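Local coordinates for SIRV coat protein (Sulfolobus islandicus rudivirus 1 variant YNP, PDB 3F2E) that forms the coat of a rod-shaped archaeal virus, probably packaging its DNA, and is represented here by its C-terminal four-helix domain, at residues T9-Q14 and D79-S84; A17-Y22 and I31-G36. All coordinates share one frame; numbering follows the deposited sequence.

Interaction 1. Residues T9-Q14 and D79-S84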
loop_
_atom_site.group_PDB
_atom_site.type_symbol
_atom_site.label_atom_id
_atom_site.label_comp_id
_atom_site.label_asym_id
_atom_site.label_seq_id
_atom_site.Cartn_x
_atom_site.Cartn_y
_atom_site.Cartn_z
ATOM N N THR A 9 -10.634 -8.731 -3.927
ATOM C CA THR A 9 -11.570 -8.495 -2.840
ATOM C C THR A 9 -10.825 -8.605 -1.518
ATOM O O THR A 9 -11.116 -7.861 -0.574
ATOM C CB THR A 9 -12.758 -9.475 -2.862
ATOM O OG1 THR A 9 -12.277 -10.824 -2.804
ATOM C CG2 THR A 9 -13.582 -9.279 -4.127
ATOM N N ALA A 10 -9.859 -9.525 -1.459
ATOM C CA ALA A 10 -9.043 -9.677 -0.259
ATOM C C ALA A 10 -8.200 -8.431 -0.013
ATOM O O ALA A 10 -8.092 -7.978 1.125
ATOM C CB ALA A 10 -8.165 -10.919 -0.328
ATOM N N VAL A 11 -7.610 -7.882 -1.074
ATOM C CA VAL A 11 -6.798 -6.673 -0.927
ATOM C C VAL A 11 -7.635 -5.519 -0.381
ATOM O O VAL A 11 -7.199 -4.792 0.519
ATOM C CB VAL A 11 -6.142 -6.264 -2.258
ATOM C CG1 VAL A 11 -5.472 -4.905 -2.123
ATOM C CG2 VAL A 11 -5.138 -7.321 -2.682
ATOM N N ALA A 12 -8.847 -5.361 -0.904
ATOM C CA ALA A 12 -9.737 -4.310 -0.417
ATOM C C ALA A 12 -10.075 -4.480 1.076
ATOM O O ALA A 12 -10.136 -3.492 1.815
ATOM C CB ALA A 12 -11.004 -4.238 -1.263
ATOM N N GLU A 13 -10.282 -5.722 1.520
ATOM C CA GLU A 13 -10.551 -5.987 2.939
ATOM C C GLU A 13 -9.332 -5.676 3.808
ATOM O O GLU A 13 -9.457 -5.152 4.918
ATOM C CB GLU A 13 -10.999 -7.434 3.149
ATOM C CG GLU A 13 -12.360 -7.743 2.551
ATOM C CD GLU A 13 -13.446 -6.842 3.096
ATOM O OE1 GLU A 13 -13.831 -7.012 4.275
ATOM O OE2 GLU A 13 -13.914 -5.962 2.342
ATOM N N GLN A 14 -8.151 -5.993 3.283
ATOM C CA GLN A 14 -6.903 -5.740 3.988
ATOM C C GLN A 14 -6.663 -4.237 4.145
ATOM O O GLN A 14 -6.354 -3.755 5.237
ATOM C CB GLN A 14 -5.742 -6.437 3.270
ATOM C CG GLN A 14 -5.801 -7.957 3.420
ATOM C CD GLN A 14 -5.109 -8.706 2.300
ATOM O OE1 GLN A 14 -4.339 -8.131 1.528
ATOM N NE2 GLN A 14 -5.384 -10.011 2.207
ATOM N N ASP A 79 2.515 -3.121 4.792
ATOM C CA ASP A 79 2.738 -4.200 5.742
ATOM C C ASP A 79 1.661 -5.288 5.685
ATOM O O ASP A 79 1.970 -6.484 5.716
ATOM C CB ASP A 79 2.820 -3.654 7.165
ATOM C CG ASP A 79 3.045 -4.756 8.183
ATOM O OD1 ASP A 79 4.172 -5.298 8.228
ATOM O OD2 ASP A 79 2.086 -5.100 8.915
ATOM N N ILE A 80 0.396 -4.883 5.617
ATOM C CA ILE A 80 -0.688 -5.868 5.669
ATOM C C ILE A 80 -0.765 -6.665 4.362
ATOM O O ILE A 80 -1.185 -7.820 4.346
ATOM C CB ILE A 80 -2.050 -5.220 6.060
ATOM C CG1 ILE A 80 -3.011 -6.286 6.599
ATOM C CG2 ILE A 80 -2.660 -4.452 4.896
ATOM C CD1 ILE A 80 -4.202 -5.721 7.357
ATOM N N ILE A 81 -0.316 -6.055 3.268
ATOM C CA ILE A 81 -0.325 -6.729 1.973
ATOM C C ILE A 81 0.892 -7.635 1.735
ATOM O O ILE A 81 0.742 -8.760 1.242
ATOM C CB ILE A 81 -0.472 -5.717 0.814
ATOM C CG1 ILE A 81 -1.820 -5.001 0.911
ATOM C CG2 ILE A 81 -0.352 -6.428 -0.535
ATOM C CD1 ILE A 81 -1.969 -3.828 -0.052
ATOM N N THR A 82 2.081 -7.164 2.108
ATOM C CA THR A 82 3.328 -7.880 1.808
ATOM C C THR A 82 3.979 -8.592 2.994
ATOM O O THR A 82 4.801 -9.490 2.799
ATOM C CB THR A 82 4.402 -6.934 1.221
ATOM O OG1 THR A 82 4.935 -6.106 2.262
ATOM C CG2 THR A 82 3.819 -6.070 0.121
ATOM N N GLY A 83 3.639 -8.173 4.212
ATOM C CA GLY A 83 4.266 -8.705 5.412
ATOM C C GLY A 83 5.341 -7.811 6.020
ATOM O O GLY A 83 5.843 -8.088 7.114
ATOM N N SER A 84 5.700 -6.743 5.305
ATOM C CA SER A 84 6.727 -5.794 5.746
ATOM C C SER A 84 6.295 -4.370 5.392
ATOM O O SER A 84 5.751 -4.148 4.314
ATOM C CB SER A 84 8.065 -6.104 5.062
ATOM O OG SER A 84 8.992 -5.035 5.206
#

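Interaction 2. Residues A17-Y22 and I31-G36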
loop_
_atom_site.group_PDB
_atom_site.type_symbol
_atom_site.label_atom_id
_atom_site.label_comp_id
_atom_site.label_asym_id
_atom_site.label_seq_id
_atom_site.Cartn_x
_atom_site.Cartn_y
_atom_site.Cartn_z
ATOM N N ALA A 17 -9.061 -2.780 6.747
ATOM C CA ALA A 17 -8.651 -3.020 8.137
ATOM C C ALA A 17 -7.729 -1.902 8.623
ATOM O O ALA A 17 -7.877 -1.401 9.741
ATOM C CB ALA A 17 -7.980 -4.379 8.290
ATOM N N VAL A 18 -6.782 -1.501 7.775
ATOM C CA VAL A 18 -5.887 -0.395 8.120
ATOM C C VAL A 18 -6.640 0.939 8.212
ATOM O O VAL A 18 -6.416 1.731 9.134
ATOM C CB VAL A 18 -4.701 -0.289 7.125
ATOM C CG1 VAL A 18 -3.860 0.944 7.424
ATOM C CG2 VAL A 18 -3.846 -1.555 7.192
ATOM N N LEU A 19 -7.535 1.194 7.260
ATOM C CA LEU A 19 -8.298 2.435 7.278
ATOM C C LEU A 19 -9.133 2.554 8.561
ATOM O O LEU A 19 -9.298 3.650 9.107
ATOM C CB LEU A 19 -9.150 2.580 6.012
ATOM C CG LEU A 19 -8.329 2.624 4.714
ATOM C CD1 LEU A 19 -9.230 2.822 3.493
ATOM C CD2 LEU A 19 -7.252 3.706 4.767
ATOM N N SER A 20 -9.628 1.421 9.051
ATOM C CA SER A 20 -10.385 1.394 10.301
ATOM C C SER A 20 -9.524 1.820 11.491
ATOM O O SER A 20 -9.952 2.621 12.326
ATOM C CB SER A 20 -10.960 -0.001 10.548
ATOM O OG SER A 20 -12.053 -0.262 9.684
ATOM N N GLN A 21 -8.314 1.275 11.567
ATOM C CA GLN A 21 -7.383 1.625 12.633
ATOM C C GLN A 21 -7.125 3.131 12.677
ATOM O O GLN A 21 -6.981 3.711 13.754
ATOM C CB GLN A 21 -6.058 0.881 12.452
ATOM C CG GLN A 21 -6.176 -0.637 12.463
ATOM C CD GLN A 21 -4.881 -1.307 12.046
ATOM O OE1 GLN A 21 -3.831 -0.664 11.932
ATOM N NE2 GLN A 21 -4.946 -2.614 11.827
ATOM N N TYR A 22 -7.071 3.759 11.504
ATOM C CA TYR A 22 -6.722 5.177 11.420
ATOM C C TYR A 22 -7.926 6.112 11.309
ATOM O O TYR A 22 -7.770 7.339 11.264
ATOM C CB TYR A 22 -5.721 5.419 10.267
ATOM C CG TYR A 22 -4.329 4.926 10.614
ATOM C CD1 TYR A 22 -3.972 3.593 10.429
ATOM C CD2 TYR A 22 -3.392 5.783 11.182
ATOM C CE1 TYR A 22 -2.704 3.135 10.782
ATOM C CE2 TYR A 22 -2.131 5.336 11.537
ATOM C CZ TYR A 22 -1.793 4.015 11.335
ATOM O OH TYR A 22 -0.534 3.579 11.695
ATOM N N ILE A 31 -7.677 6.806 -2.136
ATOM C CA ILE A 31 -6.225 6.959 -2.261
ATOM C C ILE A 31 -5.524 5.672 -1.826
ATOM O O ILE A 31 -4.646 5.142 -2.517
ATOM C CB ILE A 31 -5.702 8.110 -1.367
ATOM C CG1 ILE A 31 -6.341 9.446 -1.755
ATOM C CG2 ILE A 31 -4.182 8.207 -1.439
ATOM C CD1 ILE A 31 -6.000 10.573 -0.788
ATOM N N TYR A 32 -5.930 5.165 -0.669
ATOM C CA TYR A 32 -5.255 4.021 -0.076
ATOM C C TYR A 32 -5.652 2.694 -0.730
ATOM O O TYR A 32 -4.827 1.786 -0.847
ATOM C CB TYR A 32 -5.463 4.019 1.447
ATOM C CG TYR A 32 -4.966 5.314 2.061
ATOM C CD1 TYR A 32 -3.603 5.531 2.256
ATOM C CD2 TYR A 32 -5.848 6.340 2.392
ATOM C CE1 TYR A 32 -3.133 6.729 2.781
ATOM C CE2 TYR A 32 -5.388 7.540 2.927
ATOM C CZ TYR A 32 -4.028 7.724 3.122
ATOM O OH TYR A 32 -3.557 8.914 3.647
ATOM N N GLN A 33 -6.905 2.586 -1.169
ATOM C CA GLN A 33 -7.338 1.409 -1.913
ATOM C C GLN A 33 -6.570 1.309 -3.236
ATOM O O GLN A 33 -6.156 0.222 -3.634
ATOM C CB GLN A 33 -8.850 1.427 -2.159
ATOM C CG GLN A 33 -9.692 1.231 -0.896
ATOM C CD GLN A 33 -9.651 -0.194 -0.347
ATOM O OE1 GLN A 33 -8.941 -1.064 -0.862
ATOM N NE2 GLN A 33 -10.430 -0.439 0.710
ATOM N N GLY A 34 -6.372 2.448 -3.896
ATOM C CA GLY A 34 -5.618 2.480 -5.144
ATOM C C GLY A 34 -4.154 2.110 -4.960
ATOM O O GLY A 34 -3.607 1.284 -5.704
ATOM N N PHE A 35 -3.517 2.723 -3.969
ATOM C CA PHE A 35 -2.144 2.386 -3.603
ATOM C C PHE A 35 -2.023 0.895 -3.298
ATOM O O PHE A 35 -1.128 0.217 -3.800
ATOM C CB PHE A 35 -1.706 3.211 -2.385
ATOM C CG PHE A 35 -0.368 2.812 -1.822
ATOM C CD1 PHE A 35 0.805 3.297 -2.375
ATOM C CD2 PHE A 35 -0.288 1.968 -0.716
ATOM C CE1 PHE A 35 2.046 2.942 -1.845
ATOM C CE2 PHE A 35 0.940 1.609 -0.185
ATOM C CZ PHE A 35 2.112 2.097 -0.748
ATOM N N GLY A 36 -2.930 0.382 -2.470
ATOM C CA GLY A 36 -2.890 -1.021 -2.089
ATOM C C GLY A 36 -2.988 -1.977 -3.268
ATOM O O GLY A 36 -2.258 -2.966 -3.337
#

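Interaction 1. Residues T9-Q14 and D79-S84
Gln14 meets Ile80 through its backbone as much as through its side chain. The CD1 methyl of Ile80 lies 3.6 Å from the carbonyl O of Gln14, the closest approach between the two segments. Ile80 CG1 stands anti to the backbone N (chi1 -159°), and the chain runs on extended to CD1, which brings that methyl to the carbonyl. The other branch, CG2, packs against Gln14 CB at 4.0 Å. The two helices come close here: Gln14 CA and Ile80 CA are 6.4 Å apart. Beyond CG the glutamine chain is extended, and the side chain lies obliquely across Ile81. Its OE1 touches Ile81 CG1 at 4.1 Å, a van der Waals contact with an apolar group. One turn earlier, Val11 CG1 meets Ile81 CD1 at 4.2 Å. Ala40 of helix 29-46 touches both Val11 and Ile81, so three helices join here. Helix 71-82 ends just past the contact, where Gly83 leaves helical geometry. The contact joins the first and last helices of the four-helix domain near its surface. It is held by van der Waals contact, mostly between apolar groups, with two glutamine oxygens resting against aliphatic carbons. This suggests that apolar burial and fit, rather than directed polar bonds, do most of the holding between these segments.

Interaction 2. Residues A17-Y22 and I31-G36
Leu19 and Tyr32 make the tight part of this contact, and both are buried. The CD2 methyl of Leu19 sits 3.8 Å from Tyr32 CB and equally close to ring atom CD2 of the tyrosine. It rests against the joint between CB and the ring, and meets the ring obliquely. Leu19 CB points toward helix 29-46, and CG, anti to the carbonyl carbon (chi1 -61°), carries the methyls to it. Ile24, in the loop between the helices, touches both Leu19 and Tyr32. The phenol OH is hydrogen-bonded to Asn70 N, so the ring is held at its far end too. The looser part lies at Gln33, which is partly exposed. The other leucine methyl, CD1, comes only to 4.5 Å from Gln33 NE2. The nearest CA atoms, those of Leu19 and Tyr32, are 8.1 Å apart, so side chains make the contact. Within these segments Leu19 makes both contacts, while Gln33 also reaches Val15 and Ser16 further back on helix 9-22. Such apolar packing between consecutive helices joined by a short loop is typical of a four-helix bundle, the fold of this coat-protein domain.

How the interactions relate
Both interactions use helix 9-22. Interaction 1 sets its first half against helix 71-82, and interaction 2 sets its last turns against helix 29-46. Their centres are about 9 Å apart, and interaction 2 is nested within the chain loop closed by interaction 1. The two also touch directly. Gln33 NE2 lies 3.3 Å from Ala12 O, a probable hydrogen bond. Ile81 CD1 packs 3.4 Å from Gly36 O, and Ile80 CG2 lies 3.9 Å from Val18 CG2. Interaction 1 lies at the surface, whereas interaction 2 is buried. Together they tie three of the four helices into one packed unit.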